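Local coordinates for Galactose/lactose metabolism regulatory protein GAL80 (Saccharomyces cerevisiae, PDB 3BTV) that binds the transcriptional activator GAL4 and blocks its activation of the galactose and lactose metabolic genes when no inducing sugar is present, at residues Y121-W126 against H369-S374; G215-I220 against K293-D298; I64-I67 against K71-N74. The protein carries 1 engineered substitution. All blocks are in the same frame, centred on the assembly; numbering follows the deposited sequence.

Contact 1 (Y121-W126 against H369-S374); sequences YLFVEW and HRLYQS
Phe123 reaches out from the parallel sheet and puts the far corner of its ring against Leu371 and Tyr372, neighbours on helix 363-380. The leucine makes the tighter approach: its CD2 methyl lies 3.4 Å from Phe123 CZ, and the same methyl is 4.0 Å from Phe123 CE2. The two side chains point at each other from opposite directions, and the phenyl gets there because its CG stands anti to the backbone N (chi1 -170°). Tyr372 comes in at the edge of the phenyl ring, near its plane, with Tyr372 CE1 3.8 Å from Phe123 CE1. The two rings are inclined at 53° with centroids 5.6 Å apart, an oblique aromatic pair. Although Tyr372 CB does not aim at the strand, the length of the ring carries its outer half to the phenylalanine.

Further out, the tyrosine hydroxyl is hydrogen-bonded to His39 ND1, while His39 NE2 bonds to OE2 of Glu125, two residues beyond Phe123, so the imidazole bridges helix and strand; its ring also meets that of Phe123. Phe50 joins Tyr372 in an edge-to-face pair, and Ile150 and Ser152 of strand 148-152 touch Phe123. Within the helix, Ser374 OG turns back to Leu371 O at 2.9 Å, a local bond one turn along. The arrangement is a helix laid over the Rossmann-fold sheet, here supplied from late in the chain and packing on strand 121-125 through buried side chains.

Contact 2 (G215-I220 against K293-D298); sequences GHTIDI and KNLVID
Thr217 and Ile220 of helix 209-225 pack on Leu295 and Ile297 of strand 295-301, a buried helix-on-sheet contact in the C-terminal domain made entirely by carbon atoms. Locally the helix and strand run almost the same way, at 22° to each other, with their axes 11.0 Å apart. One turn of helix offers Thr217 and Ile220 to the strand, and the alternation of the strand brings Leu295 and Ile297 to the same face to receive them.

The methyl of Thr217 sits at the middle: CG2 is 4.1 Å from Leu295 CD2 and equally far from Ile297 CD1. Its placement follows from the first torsion, -55°, which sets CG2 anti to the backbone N and lets OG1 fold back onto the helix, where it is hydrogen-bonded to Thr213 O. The hydroxyl is thus satisfied within the helix, and the methyl makes the closest approaches to the leucine and isoleucine, each of which slides past the threonine in the opposing direction.

This is the layering of the large, mostly antiparallel sheet of GFO/IDH/MocA-type proteins, with helices on one face. At the start of the strand, Asn294 and Leu295 both face Gly310 in a classic beta bulge. Ile181 of the adjoining strand 176-184 touches both Thr217 and Ile297, carrying the apolar layer onto the neighbouring strand.

Ile220 takes the less usual helical rotamer, with CG1 between the backbone N and the carbonyl carbon (chi1 65°). From there its extended chain carries CD1 to within 4.1 Å of Ile297 CD1. Ile218, with CB directed away from the strand, packs instead on Leu411 and Leu414 of helix 405-424.

Contact 3 (I64-I67 against K71-N74); sequences IATI and KLSN
With chi1 at -40°, Leu72 holds its CG beside its own backbone N and anti to its carbonyl carbon, which sends the isobutyl group back over the end of helix 60-69 onto Ile67. The isoleucine meets it with the CG2 branch, turned anti to its backbone N, and the two side chains cross at about a right angle.

Leu72 presses on backbone as much as on side chain. Its CD1 lies 3.7 Å from Ile67 CA, and its CB is 3.9 Å from Ile67 CG2. That same CG2 methyl comes within 3.2 Å of Leu72 O, a tight fit. Thr66, the residue before Ile67, adds its CG2, 4.3 Å from Leu72 CD1.

One hydrogen bond crosses between the segments. Leu72 N donates to Ile67 O at 2.9 Å, with 156° at the hydrogen, and it approaches in the plane of the carbonyl. The bond is possible because Lys71 swings the chain round with left-handed backbone angles (phi 65°), while its own side chain starts away from the helix. Past this point Leu72 is the centre of an inverse gamma turn, closed by a weak bond from Ser73 N to Lys71 O.

Around the contact, Thr66 OG1 bonds to Thr62 O within the helix and to Ala30 N in the loop after strand 21-26. Ile67 also touches Leu55 and Ala77, members of the two parallel strands that this helix connects. The bond from Leu72 to Ile67 is the longer-range of two backbone bonds that reach back into the last turn, and the apolar contact between the same two residues accompanies it. With the positive phi of Lys71, those two bonds make a Schellman motif, ending the helix of a beta-alpha-beta crossover in the Rossmann fold.

From the N terminus, contact 3 comes first and shuts a very short loop at the end of helix 60-69, at the edge of the Rossmann sheet. It is complete before contact 1 opens on strand 121-125. The chain then builds the C-terminal domain, where contact 2 opens at 215-220 and closes at 293-298, and only later does helix 363-380 return to close contact 1. Contact 2 is therefore enclosed by contact 1 in sequence, and the returning helix ties late chain to the Rossmann sheet. Contacts 1 and 2 also touch, Trp126 CD1 lying 3.6 Å from His216 NE2, whereas the centres of contacts 2 and 3 are about 38 Å apart.

Contact 1 (Y121-W126 against H369-S374)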
ATOM      1  N   TYR B 121       4.785 -11.366 -39.045  1.00 76.49           N
ATOM      2  CA  TYR B 121       4.464 -11.235 -37.635  1.00 62.79           C
ATOM      3  C   TYR B 121       5.167 -12.227 -36.733  1.00 63.92           C
ATOM      4  O   TYR B 121       5.291 -13.408 -37.062  1.00 74.11           O
ATOM      5  CB  TYR B 121       2.956 -11.371 -37.430  1.00 62.59           C
ATOM      6  CG  TYR B 121       2.139 -10.365 -38.201  1.00 81.72           C
ATOM      7  CD1 TYR B 121       1.446 -10.736 -39.348  1.00 86.71           C
ATOM      8  CD2 TYR B 121       2.063  -9.042 -37.786  1.00 91.72           C
ATOM      9  CE1 TYR B 121       0.695  -9.815 -40.058  1.00 82.77           C
ATOM     10  CE2 TYR B 121       1.316  -8.115 -38.489  1.00 96.84           C
ATOM     11  CZ  TYR B 121       0.636  -8.505 -39.623  1.00 98.97           C
ATOM     12  OH  TYR B 121      -0.106  -7.579 -40.320  1.00106.80           O
ATOM     13  N   LEU B 122       5.609 -11.735 -35.580  1.00 61.62           N
ATOM     14  CA  LEU B 122       6.122 -12.599 -34.526  1.00 65.91           C
ATOM     15  C   LEU B 122       5.363 -12.342 -33.233  1.00 60.29           C
ATOM     16  O   LEU B 122       5.353 -11.223 -32.711  1.00 64.10           O
ATOM     17  CB  LEU B 122       7.619 -12.390 -34.307  1.00 62.67           C
ATOM     18  CG  LEU B 122       8.179 -13.192 -33.128  1.00 72.80           C
ATOM     19  CD1 LEU B 122       8.043 -14.697 -33.394  1.00 63.35           C
ATOM     20  CD2 LEU B 122       9.633 -12.814 -32.857  1.00 70.90           C
ATOM     21  N   PHE B 123       4.729 -13.387 -32.720  1.00 61.74           N
ATOM     22  CA  PHE B 123       3.868 -13.281 -31.550  1.00 52.92           C
ATOM     23  C   PHE B 123       4.504 -14.077 -30.415  1.00 61.59           C
ATOM     24  O   PHE B 123       4.685 -15.291 -30.534  1.00 64.29           O
ATOM     25  CB  PHE B 123       2.500 -13.868 -31.905  1.00 64.54           C
ATOM     26  CG  PHE B 123       1.430 -13.626 -30.873  1.00 55.25           C
ATOM     27  CD1 PHE B 123       0.106 -13.922 -31.164  1.00 61.80           C
ATOM     28  CD2 PHE B 123       1.736 -13.114 -29.630  1.00 69.68           C
ATOM     29  CE1 PHE B 123      -0.893 -13.708 -30.229  1.00 56.39           C
ATOM     30  CE2 PHE B 123       0.738 -12.893 -28.689  1.00 70.13           C
ATOM     31  CZ  PHE B 123      -0.573 -13.193 -28.987  1.00 56.51           C
ATOM     32  N   VAL B 124       4.852 -13.395 -29.323  1.00 59.84           N
ATOM     33  CA  VAL B 124       5.474 -14.055 -28.170  1.00 48.24           C
ATOM     34  C   VAL B 124       4.679 -13.791 -26.909  1.00 52.76           C
ATOM     35  O   VAL B 124       4.126 -12.710 -26.736  1.00 63.20           O
ATOM     36  CB  VAL B 124       6.946 -13.598 -27.963  1.00 58.72           C
ATOM     37  CG1 VAL B 124       7.599 -14.360 -26.812  1.00 57.98           C
ATOM     38  CG2 VAL B 124       7.757 -13.802 -29.251  1.00 54.40           C
ATOM     39  N   GLU B 125       4.623 -14.775 -26.021  1.00 56.68           N
ATOM     40  CA  GLU B 125       3.946 -14.581 -24.745  1.00 48.98           C
ATOM     41  C   GLU B 125       4.814 -13.858 -23.734  1.00 54.02           C
ATOM     42  O   GLU B 125       6.039 -13.892 -23.820  1.00 62.34           O
ATOM     43  CB  GLU B 125       3.485 -15.918 -24.182  1.00 58.04           C
ATOM     44  CG  GLU B 125       2.316 -16.483 -24.950  1.00 71.06           C
ATOM     45  CD  GLU B 125       1.696 -17.662 -24.252  1.00 97.10           C
ATOM     46  OE1 GLU B 125       2.462 -18.564 -23.846  1.00 78.47           O
ATOM     47  OE2 GLU B 125       0.451 -17.680 -24.107  1.00111.98           O
ATOM     48  N   TRP B 126       4.167 -13.171 -22.799  1.00 47.17           N
ATOM     49  CA  TRP B 126       4.859 -12.571 -21.663  1.00 47.97           C
ATOM     50  C   TRP B 126       5.107 -13.687 -20.654  1.00 65.32           C
ATOM     51  O   TRP B 126       4.222 -14.503 -20.428  1.00 60.98           O
ATOM     52  CB  TRP B 126       4.011 -11.458 -21.038  1.00 42.01           C
ATOM     53  CG  TRP B 126       4.662 -10.854 -19.829  1.00 44.66           C
ATOM     54  CD1 TRP B 126       4.372 -11.124 -18.532  1.00 42.62           C
ATOM     55  CD2 TRP B 126       5.741  -9.913 -19.814  1.00 44.90           C
ATOM     56  NE1 TRP B 126       5.200 -10.414 -17.706  1.00 50.61           N
ATOM     57  CE2 TRP B 126       6.055  -9.662 -18.470  1.00 49.54           C
ATOM     58  CE3 TRP B 126       6.481  -9.269 -20.809  1.00 52.40           C
ATOM     59  CZ2 TRP B 126       7.066  -8.775 -18.086  1.00 50.21           C
ATOM     60  CZ3 TRP B 126       7.480  -8.388 -20.431  1.00 43.75           C
ATOM     61  CH2 TRP B 126       7.770  -8.156 -19.082  1.00 51.37           C
ATOM     62  N   HIS B 369      -8.550 -13.754 -27.134  1.00 51.73           N
ATOM     63  CA  HIS B 369      -9.356 -13.723 -28.347  1.00 56.45           C
ATOM     64  C   HIS B 369      -9.368 -12.312 -28.909  1.00 58.13           C
ATOM     65  O   HIS B 369      -9.208 -12.104 -30.112  1.00 54.55           O
ATOM     66  CB  HIS B 369     -10.788 -14.169 -28.059  1.00 52.17           C
ATOM     67  CG  HIS B 369     -11.655 -14.217 -29.279  1.00 79.56           C
ATOM     68  ND1 HIS B 369     -12.501 -13.188 -29.635  1.00 73.63           N
ATOM     69  CD2 HIS B 369     -11.794 -15.165 -30.236  1.00 70.58           C
ATOM     70  CE1 HIS B 369     -13.130 -13.503 -30.754  1.00 66.28           C
ATOM     71  NE2 HIS B 369     -12.718 -14.697 -31.139  1.00 82.01           N
ATOM     72  N   ARG B 370      -9.551 -11.347 -28.016  1.00 52.28           N
ATOM     73  CA  ARG B 370      -9.687  -9.949 -28.401  1.00 61.26           C
ATOM     74  C   ARG B 370      -8.358  -9.403 -28.897  1.00 57.90           C
ATOM     75  O   ARG B 370      -8.314  -8.447 -29.673  1.00 65.37           O
ATOM     76  CB  ARG B 370     -10.243  -9.118 -27.233  1.00 56.54           C
ATOM     77  CG  ARG B 370     -11.745  -9.322 -27.024  1.00 63.77           C
ATOM     78  CD  ARG B 370     -12.231  -8.842 -25.661  1.00 48.86           C
ATOM     79  NE  ARG B 370     -12.263  -7.381 -25.553  1.00 86.69           N
ATOM     80  CZ  ARG B 370     -13.374  -6.647 -25.499  1.00 96.51           C
ATOM     81  NH1 ARG B 370     -14.575  -7.223 -25.533  1.00 67.92           N
ATOM     82  NH2 ARG B 370     -13.285  -5.328 -25.402  1.00108.96           N
ATOM     83  N   LEU B 371      -7.271 -10.023 -28.452  1.00 49.62           N
ATOM     84  CA  LEU B 371      -5.942  -9.678 -28.951  1.00 60.52           C
ATOM     85  C   LEU B 371      -5.795 -10.116 -30.417  1.00 63.48           C
ATOM     86  O   LEU B 371      -5.350  -9.346 -31.269  1.00 63.42           O
ATOM     87  CB  LEU B 371      -4.862 -10.332 -28.084  1.00 51.11           C
ATOM     88  CG  LEU B 371      -3.413 -10.144 -28.531  1.00 66.81           C
ATOM     89  CD1 LEU B 371      -3.109  -8.666 -28.765  1.00 54.41           C
ATOM     90  CD2 LEU B 371      -2.464 -10.748 -27.500  1.00 62.31           C
ATOM     91  N   TYR B 372      -6.167 -11.360 -30.699  1.00 52.91           N
ATOM     92  CA  TYR B 372      -6.158 -11.870 -32.067  1.00 57.73           C
ATOM     93  C   TYR B 372      -7.031 -11.012 -32.966  1.00 62.53           C
ATOM     94  O   TYR B 372      -6.633 -10.656 -34.070  1.00 63.29           O
ATOM     95  CB  TYR B 372      -6.638 -13.322 -32.116  1.00 57.91           C
ATOM     96  CG  TYR B 372      -5.517 -14.324 -31.995  1.00 62.19           C
ATOM     97  CD1 TYR B 372      -5.102 -14.778 -30.753  1.00 54.24           C
ATOM     98  CD2 TYR B 372      -4.860 -14.803 -33.127  1.00 63.82           C
ATOM     99  CE1 TYR B 372      -4.067 -15.679 -30.637  1.00 47.86           C
ATOM    100  CE2 TYR B 372      -3.823 -15.711 -33.020  1.00 63.08           C
ATOM    101  CZ  TYR B 372      -3.432 -16.143 -31.770  1.00 68.90           C
ATOM    102  OH  TYR B 372      -2.405 -17.043 -31.638  1.00 72.12           O
ATOM    103  N   GLN B 373      -8.219 -10.676 -32.481  1.00 62.30           N
ATOM    104  CA  GLN B 373      -9.139  -9.846 -33.245  1.00 67.85           C
ATOM    105  C   GLN B 373      -8.487  -8.511 -33.606  1.00 64.51           C
ATOM    106  O   GLN B 373      -8.555  -8.066 -34.752  1.00 70.85           O
ATOM    107  CB  GLN B 373     -10.440  -9.623 -32.468  1.00 52.13           C
ATOM    108  CG  GLN B 373     -11.520  -8.892 -33.244  1.00 79.39           C
ATOM    109  CD  GLN B 373     -12.194  -9.772 -34.283  1.00100.99           C
ATOM    110  OE1 GLN B 373     -12.024  -9.576 -35.488  1.00 95.78           O
ATOM    111  NE2 GLN B 373     -12.959 -10.757 -33.819  1.00107.72           N
ATOM    112  N   SER B 374      -7.840  -7.884 -32.630  1.00 57.04           N
ATOM    113  CA  SER B 374      -7.223  -6.582 -32.853  1.00 52.07           C
ATOM    114  C   SER B 374      -6.085  -6.690 -33.870  1.00 65.89           C
ATOM    115  O   SER B 374      -5.754  -5.722 -34.559  1.00 75.12           O
ATOM    116  CB  SER B 374      -6.744  -5.962 -31.530  1.00 61.03           C
ATOM    117  OG  SER B 374      -5.448  -6.414 -31.174  1.00 66.10           O
TER

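Contact 2 (G215-I220 against K293-D298)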
ATOM      1  N   GLY B 215       3.937  -7.923 -13.213  1.00 41.51           N
ATOM      2  CA  GLY B 215       4.145  -7.453 -14.572  1.00 38.55           C
ATOM      3  C   GLY B 215       2.847  -7.195 -15.347  1.00 43.46           C
ATOM      4  O   GLY B 215       2.644  -6.118 -15.905  1.00 40.40           O
ATOM      5  N   HIS B 216       1.970  -8.191 -15.413  1.00 35.60           N
ATOM      6  CA  HIS B 216       0.705  -8.010 -16.122  1.00 41.42           C
ATOM      7  C   HIS B 216      -0.077  -6.843 -15.502  1.00 37.66           C
ATOM      8  O   HIS B 216      -0.571  -5.969 -16.202  1.00 41.03           O
ATOM      9  CB  HIS B 216      -0.146  -9.283 -16.071  1.00 39.19           C
ATOM     10  CG  HIS B 216       0.221 -10.313 -17.095  1.00 42.22           C
ATOM     11  ND1 HIS B 216      -0.101 -10.188 -18.431  1.00 44.61           N
ATOM     12  CD2 HIS B 216       0.842 -11.513 -16.968  1.00 39.47           C
ATOM     13  CE1 HIS B 216       0.320 -11.257 -19.089  1.00 44.33           C
ATOM     14  NE2 HIS B 216       0.895 -12.077 -18.224  1.00 47.37           N
ATOM     15  N   THR B 217      -0.135  -6.818 -14.178  1.00 39.36           N
ATOM     16  CA  THR B 217      -0.937  -5.826 -13.465  1.00 42.12           C
ATOM     17  C   THR B 217      -0.417  -4.396 -13.582  1.00 36.85           C
ATOM     18  O   THR B 217      -1.177  -3.465 -13.837  1.00 32.03           O
ATOM     19  CB  THR B 217      -1.070  -6.195 -11.981  1.00 38.96           C
ATOM     20  OG1 THR B 217      -1.606  -7.519 -11.877  1.00 42.22           O
ATOM     21  CG2 THR B 217      -2.019  -5.226 -11.281  1.00 41.51           C
ATOM     22  N   ILE B 218       0.877  -4.211 -13.393  1.00 30.13           N
ATOM     23  CA  ILE B 218       1.428  -2.874 -13.413  1.00 36.03           C
ATOM     24  C   ILE B 218       1.392  -2.350 -14.846  1.00 41.53           C
ATOM     25  O   ILE B 218       1.280  -1.146 -15.091  1.00 36.89           O
ATOM     26  CB  ILE B 218       2.858  -2.849 -12.838  1.00 32.48           C
ATOM     27  CG1 ILE B 218       3.165  -1.463 -12.267  1.00 33.37           C
ATOM     28  CG2 ILE B 218       3.859  -3.270 -13.910  1.00 42.09           C
ATOM     29  CD1 ILE B 218       2.428  -1.124 -10.982  1.00 39.18           C
ATOM     30  N   ASP B 219       1.452  -3.262 -15.801  1.00 38.54           N
ATOM     31  CA  ASP B 219       1.354  -2.828 -17.184  1.00 44.74           C
ATOM     32  C   ASP B 219      -0.039  -2.307 -17.511  1.00 39.39           C
ATOM     33  O   ASP B 219      -0.160  -1.296 -18.192  1.00 34.77           O
ATOM     34  CB  ASP B 219       1.709  -3.930 -18.185  1.00 42.28           C
ATOM     35  CG  ASP B 219       1.501  -3.471 -19.620  1.00 59.85           C
ATOM     36  OD1 ASP B 219       2.255  -2.586 -20.079  1.00 53.37           O
ATOM     37  OD2 ASP B 219       0.557  -3.958 -20.275  1.00 48.16           O
ATOM     38  N   ILE B 220      -1.092  -2.998 -17.070  1.00 37.43           N
ATOM     39  CA  ILE B 220      -2.443  -2.464 -17.333  1.00 34.20           C
ATOM     40  C   ILE B 220      -2.656  -1.168 -16.572  1.00 39.27           C
ATOM     41  O   ILE B 220      -3.377  -0.280 -17.034  1.00 38.29           O
ATOM     42  CB  ILE B 220      -3.611  -3.461 -17.027  1.00 43.98           C
ATOM     43  CG1 ILE B 220      -3.674  -3.783 -15.541  1.00 49.98           C
ATOM     44  CG2 ILE B 220      -3.494  -4.744 -17.860  1.00 45.94           C
ATOM     45  CD1 ILE B 220      -4.848  -4.686 -15.186  1.00 54.25           C
ATOM     46  N   LYS B 293     -10.987 -10.857  -2.437  1.00105.70           N
ATOM     47  CA  LYS B 293     -10.772 -10.574  -3.842  1.00 78.30           C
ATOM     48  C   LYS B 293      -9.318 -10.903  -4.183  1.00 78.36           C
ATOM     49  O   LYS B 293      -8.404 -10.616  -3.413  1.00 50.59           O
ATOM     50  CB  LYS B 293     -11.090  -9.108  -4.150  1.00 62.83           C
ATOM     51  CG  LYS B 293     -12.582  -8.818  -4.223  1.00 69.86           C
ATOM     52  CD  LYS B 293     -13.241  -9.736  -5.255  1.00 77.45           C
ATOM     53  CE  LYS B 293     -14.659  -9.305  -5.588  1.00 90.85           C
ATOM     54  NZ  LYS B 293     -15.144  -9.968  -6.833  1.00 94.33           N
ATOM     55  N   ASN B 294      -9.113 -11.530  -5.333  1.00 48.35           N
ATOM     56  CA  ASN B 294      -7.787 -11.928  -5.782  1.00 56.06           C
ATOM     57  C   ASN B 294      -6.908 -10.728  -6.173  1.00 67.17           C
ATOM     58  O   ASN B 294      -5.692 -10.758  -6.026  1.00 57.62           O
ATOM     59  CB  ASN B 294      -7.953 -12.885  -6.967  1.00 73.10           C
ATOM     60  CG  ASN B 294      -6.673 -13.556  -7.360  1.00 76.56           C
ATOM     61  OD1 ASN B 294      -6.079 -14.294  -6.572  1.00 95.47           O
ATOM     62  ND2 ASN B 294      -6.243 -13.327  -8.596  1.00 76.53           N
ATOM     63  N   LEU B 295      -7.547  -9.676  -6.671  1.00 40.18           N
ATOM     64  CA  LEU B 295      -6.859  -8.506  -7.180  1.00 37.37           C
ATOM     65  C   LEU B 295      -7.802  -7.324  -7.010  1.00 45.21           C
ATOM     66  O   LEU B 295      -8.993  -7.422  -7.342  1.00 37.44           O
ATOM     67  CB  LEU B 295      -6.534  -8.707  -8.667  1.00 34.78           C
ATOM     68  CG  LEU B 295      -5.900  -7.558  -9.472  1.00 46.16           C
ATOM     69  CD1 LEU B 295      -6.914  -6.497  -9.828  1.00 84.81           C
ATOM     70  CD2 LEU B 295      -4.744  -6.948  -8.697  1.00 38.94           C
ATOM     71  N   VAL B 296      -7.295  -6.220  -6.468  1.00 32.81           N
ATOM     72  CA  VAL B 296      -8.058  -4.973  -6.487  1.00 41.04           C
ATOM     73  C   VAL B 296      -7.157  -3.822  -6.841  1.00 39.99           C
ATOM     74  O   VAL B 296      -6.047  -3.709  -6.328  1.00 34.64           O
ATOM     75  CB  VAL B 296      -8.800  -4.663  -5.164  1.00 52.69           C
ATOM     76  CG1 VAL B 296      -9.202  -5.944  -4.460  1.00 60.93           C
ATOM     77  CG2 VAL B 296      -7.958  -3.787  -4.262  1.00 75.03           C
ATOM     78  N   ILE B 297      -7.647  -3.001  -7.757  1.00 30.21           N
ATOM     79  CA  ILE B 297      -7.002  -1.758  -8.168  1.00 30.93           C
ATOM     80  C   ILE B 297      -7.996  -0.639  -7.847  1.00 35.01           C
ATOM     81  O   ILE B 297      -9.118  -0.601  -8.389  1.00 31.22           O
ATOM     82  CB  ILE B 297      -6.704  -1.776  -9.668  1.00 37.85           C
ATOM     83  CG1 ILE B 297      -5.844  -3.003 -10.016  1.00 36.60           C
ATOM     84  CG2 ILE B 297      -6.043  -0.483 -10.132  1.00 31.83           C
ATOM     85  CD1 ILE B 297      -5.611  -3.168 -11.509  1.00 45.00           C
ATOM     86  N   ASP B 298      -7.612   0.217  -6.913  1.00 29.77           N
ATOM     87  CA  ASP B 298      -8.422   1.369  -6.509  1.00 28.05           C
ATOM     88  C   ASP B 298      -7.802   2.620  -7.085  1.00 42.38           C
ATOM     89  O   ASP B 298      -6.667   2.955  -6.753  1.00 29.58           O
ATOM     90  CB  ASP B 298      -8.405   1.485  -4.985  1.00 32.80           C
ATOM     91  CG  ASP B 298      -9.342   0.501  -4.312  1.00 72.56           C
ATOM     92  OD1 ASP B 298      -9.070   0.128  -3.150  1.00 95.93           O
ATOM     93  OD2 ASP B 298     -10.347   0.102  -4.942  1.00 82.23           O
TER

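Contact 3 (I64-I67 against K71-N74)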
ATOM      1  N   ILE B  64       2.276 -33.923 -35.393  1.00100.93           N
ATOM      2  CA  ILE B  64       1.454 -34.739 -36.279  1.00 94.28           C
ATOM      3  C   ILE B  64       0.166 -35.174 -35.589  1.00 97.95           C
ATOM      4  O   ILE B  64      -0.921 -35.081 -36.162  1.00 96.91           O
ATOM      5  CB  ILE B  64       2.228 -35.985 -36.746  1.00100.39           C
ATOM      6  CG1 ILE B  64       3.262 -35.591 -37.798  1.00 92.66           C
ATOM      7  CG2 ILE B  64       1.278 -37.026 -37.305  1.00 95.55           C
ATOM      8  CD1 ILE B  64       4.393 -36.567 -37.930  1.00 81.15           C
ATOM      9  N   ALA B  65       0.294 -35.652 -34.355  1.00 81.98           N
ATOM     10  CA  ALA B  65      -0.866 -36.027 -33.560  1.00 81.58           C
ATOM     11  C   ALA B  65      -1.873 -34.877 -33.502  1.00 81.47           C
ATOM     12  O   ALA B  65      -3.057 -35.062 -33.783  1.00 97.03           O
ATOM     13  CB  ALA B  65      -0.432 -36.423 -32.155  1.00 84.52           C
ATOM     14  N   THR B  66      -1.385 -33.692 -33.141  1.00 74.12           N
ATOM     15  CA  THR B  66      -2.228 -32.504 -32.974  1.00 66.46           C
ATOM     16  C   THR B  66      -2.890 -32.085 -34.284  1.00 81.37           C
ATOM     17  O   THR B  66      -4.074 -31.730 -34.312  1.00 78.44           O
ATOM     18  CB  THR B  66      -1.412 -31.305 -32.430  1.00 77.83           C
ATOM     19  OG1 THR B  66      -0.968 -31.586 -31.096  1.00 77.57           O
ATOM     20  CG2 THR B  66      -2.257 -30.030 -32.435  1.00 65.28           C
ATOM     21  N   ILE B  67      -2.120 -32.122 -35.367  1.00 86.45           N
ATOM     22  CA  ILE B  67      -2.630 -31.716 -36.666  1.00 90.94           C
ATOM     23  C   ILE B  67      -3.777 -32.634 -37.048  1.00 96.59           C
ATOM     24  O   ILE B  67      -4.698 -32.241 -37.760  1.00105.91           O
ATOM     25  CB  ILE B  67      -1.536 -31.767 -37.753  1.00 99.45           C
ATOM     26  CG1 ILE B  67      -0.344 -30.896 -37.352  1.00 82.75           C
ATOM     27  CG2 ILE B  67      -2.091 -31.308 -39.091  1.00102.97           C
ATOM     28  CD1 ILE B  67       0.778 -30.885 -38.366  1.00 96.11           C
ATOM     29  N   LYS B  71      -7.827 -31.767 -36.795  1.00106.92           N
ATOM     30  CA  LYS B  71      -8.277 -31.651 -38.181  1.00114.67           C
ATOM     31  C   LYS B  71      -7.717 -30.402 -38.864  1.00105.16           C
ATOM     32  O   LYS B  71      -8.445 -29.681 -39.550  1.00 99.71           O
ATOM     33  CB  LYS B  71      -9.806 -31.625 -38.246  1.00125.53           C
ATOM     34  CG  LYS B  71     -10.484 -32.867 -37.699  1.00129.26           C
ATOM     35  CD  LYS B  71     -10.420 -34.004 -38.696  1.00138.24           C
ATOM     36  CE  LYS B  71     -11.224 -35.193 -38.210  1.00137.19           C
ATOM     37  NZ  LYS B  71     -10.730 -35.678 -36.893  1.00130.92           N
ATOM     38  N   LEU B  72      -6.426 -30.148 -38.676  1.00 97.18           N
ATOM     39  CA  LEU B  72      -5.780 -28.986 -39.279  1.00 95.68           C
ATOM     40  C   LEU B  72      -5.265 -29.338 -40.673  1.00105.59           C
ATOM     41  O   LEU B  72      -4.069 -29.565 -40.862  1.00104.65           O
ATOM     42  CB  LEU B  72      -4.632 -28.501 -38.392  1.00 86.22           C
ATOM     43  CG  LEU B  72      -4.908 -28.533 -36.884  1.00 91.12           C
ATOM     44  CD1 LEU B  72      -3.657 -28.192 -36.073  1.00 89.27           C
ATOM     45  CD2 LEU B  72      -6.060 -27.604 -36.520  1.00 81.63           C
ATOM     46  N   SER B  73      -6.172 -29.373 -41.644  1.00108.83           N
ATOM     47  CA  SER B  73      -5.861 -29.895 -42.976  1.00123.21           C
ATOM     48  C   SER B  73      -4.934 -28.999 -43.802  1.00127.61           C
ATOM     49  O   SER B  73      -4.644 -29.299 -44.960  1.00121.75           O
ATOM     50  CB  SER B  73      -7.147 -30.180 -43.755  1.00112.01           C
ATOM     51  OG  SER B  73      -7.904 -28.998 -43.930  1.00102.14           O
ATOM     52  N   ASN B  74      -4.474 -27.901 -43.209  1.00119.00           N
ATOM     53  CA  ASN B  74      -3.511 -27.033 -43.878  1.00 99.68           C
ATOM     54  C   ASN B  74      -2.161 -27.034 -43.182  1.00 93.31           C
ATOM     55  O   ASN B  74      -1.177 -26.517 -43.712  1.00 95.03           O
ATOM     56  CB  ASN B  74      -4.039 -25.606 -43.981  1.00 93.91           C
ATOM     57  CG  ASN B  74      -5.095 -25.455 -45.047  1.00114.89           C
ATOM     58  OD1 ASN B  74      -5.068 -24.506 -45.829  1.00119.40           O
ATOM     59  ND2 ASN B  74      -6.029 -26.398 -45.095  1.00129.19           N
TER